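Local coordinates for protein TetR family transcriptional regulator (Rhodococcus erythropolis, PDB 4ZA6) that probably represses transcription as a TetR-family regulator that controls the quorum-sensing signal degradation gene qsdA, at residues S122-I127 with A149-C154. Residues are numbered along the deposited sequence; the frame is centred on the assembly and turned at random.
Sequences SITAEI and ALVRIC
Thr124 meets Leu150 and Val151 with the two branches of its side chain, an instructive case of how a small beta-branched residue can serve a helix-helix interface. With chi1 at -54° OG1 lies beside the backbone N, which leaves the methyl CG2 of Thr124 anti to that nitrogen and extended toward Leu150, 3.7 Å from its CD1. The hydroxyl branch takes the other neighbour: OG1 sits 4.0 Å from Val151 CG2, a van der Waals approach of a polar atom to a methyl. That hydroxyl is satisfied within its own helix, where OG1 is hydrogen-bonded to the carbonyl oxygen of Ser120, so its place beside the Val151 methyl need not cost it a polar partner. In Leu150 and Val151 the bond from CA to CB points toward segment 122-127, and each side chain meets Thr124 at a slant through one methyl. Thr124 CA and Leu150 CA stand 7.9 Å apart, the closest CA pair between 122-127 and 149-154. Leu150 also packs on Ile177 and Leu180 of helix 170-181, while Thr124 touches Phe82 of helix 74-90 and Tyr63 of helix 47-69. All three contacting residues are buried, and the arrangement belongs to the all-helical C-terminal domain of a TetR-type regulator, whose helices 115-133 and 143-158 it joins.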
# COMPACT_ATOMS: atom_id res chain seq x y z
N SER A 122 -5.26 -8.20 -0.26
CA SER A 122 -6.28 -8.72 0.67
C SER A 122 -7.37 -7.70 0.99
O SER A 122 -8.53 -8.08 1.10
CB SER A 122 -5.63 -9.27 1.94
OG SER A 122 -5.08 -8.22 2.71
N ILE A 123 -7.03 -6.40 1.09
CA ILE A 123 -8.05 -5.36 1.29
C ILE A 123 -8.83 -5.20 -0.02
O ILE A 123 -10.06 -5.11 0.03
CB ILE A 123 -7.48 -4.01 1.78
CG1 ILE A 123 -6.81 -4.16 3.18
CG2 ILE A 123 -8.59 -2.93 1.81
CD1 ILE A 123 -6.00 -2.95 3.63
N THR A 124 -8.14 -5.24 -1.20
CA THR A 124 -8.87 -5.17 -2.48
C THR A 124 -9.86 -6.34 -2.62
O THR A 124 -11.00 -6.12 -3.00
CB THR A 124 -7.93 -5.05 -3.69
OG1 THR A 124 -7.05 -3.94 -3.49
CG2 THR A 124 -8.71 -4.87 -5.02
N ALA A 125 -9.42 -7.58 -2.27
CA ALA A 125 -10.22 -8.81 -2.29
C ALA A 125 -11.50 -8.64 -1.43
O ALA A 125 -12.58 -9.06 -1.83
CB ALA A 125 -9.38 -9.98 -1.77
N GLU A 126 -11.36 -8.01 -0.26
CA GLU A 126 -12.45 -7.72 0.68
C GLU A 126 -13.46 -6.73 0.05
O GLU A 126 -14.68 -6.93 0.16
CB GLU A 126 -11.84 -7.18 1.99
CG GLU A 126 -12.86 -6.80 3.05
CD GLU A 126 -12.33 -5.83 4.08
OE1 GLU A 126 -11.12 -5.84 4.38
OE2 GLU A 126 -13.16 -5.05 4.62
N ILE A 127 -12.95 -5.68 -0.60
CA ILE A 127 -13.75 -4.67 -1.32
C ILE A 127 -14.56 -5.38 -2.43
O ILE A 127 -15.77 -5.15 -2.56
CB ILE A 127 -12.88 -3.52 -1.89
CG1 ILE A 127 -12.37 -2.60 -0.76
CG2 ILE A 127 -13.65 -2.70 -2.93
CD1 ILE A 127 -11.00 -1.92 -1.05
N ALA A 149 -4.40 -9.07 -8.94
CA ALA A 149 -4.23 -8.56 -10.31
C ALA A 149 -4.33 -7.03 -10.37
O ALA A 149 -3.50 -6.40 -11.03
CB ALA A 149 -5.25 -9.19 -11.24
N LEU A 150 -5.32 -6.44 -9.67
CA LEU A 150 -5.52 -4.99 -9.61
C LEU A 150 -4.28 -4.31 -9.02
O LEU A 150 -3.79 -3.36 -9.60
CB LEU A 150 -6.78 -4.61 -8.78
CG LEU A 150 -8.18 -4.78 -9.42
CD1 LEU A 150 -9.26 -4.14 -8.56
CD2 LEU A 150 -8.27 -4.10 -10.80
N VAL A 151 -3.74 -4.84 -7.90
CA VAL A 151 -2.56 -4.30 -7.23
C VAL A 151 -1.34 -4.37 -8.16
O VAL A 151 -0.64 -3.36 -8.33
CB VAL A 151 -2.31 -5.05 -5.89
CG1 VAL A 151 -0.93 -4.73 -5.29
CG2 VAL A 151 -3.42 -4.74 -4.90
N ARG A 152 -1.09 -5.55 -8.75
CA ARG A 152 0.06 -5.76 -9.65
C ARG A 152 0.05 -4.84 -10.88
O ARG A 152 1.12 -4.43 -11.31
CB ARG A 152 0.13 -7.22 -10.13
CG ARG A 152 0.45 -8.25 -9.03
CD ARG A 152 1.88 -8.23 -8.58
NE ARG A 152 2.78 -8.67 -9.64
CZ ARG A 152 4.11 -8.60 -9.57
NH1 ARG A 152 4.69 -8.07 -8.50
NH2 ARG A 152 4.86 -9.02 -10.57
N ILE A 153 -1.14 -4.58 -11.47
CA ILE A 153 -1.27 -3.74 -12.68
C ILE A 153 -1.17 -2.28 -12.39
O ILE A 153 -0.75 -1.54 -13.26
CB ILE A 153 -2.52 -4.01 -13.59
CG1 ILE A 153 -3.87 -3.82 -12.87
CG2 ILE A 153 -2.39 -5.25 -14.40
CD1 ILE A 153 -5.05 -4.16 -13.61
N CYS A 154 -1.60 -1.86 -11.18
CA CYS A 154 -1.64 -0.47 -10.74
C CYS A 154 -0.39 0.05 -10.15
O CYS A 154 -0.07 1.22 -10.39
CB CYS A 154 -2.81 -0.25 -9.79
SG CYS A 154 -4.43 -0.45 -10.57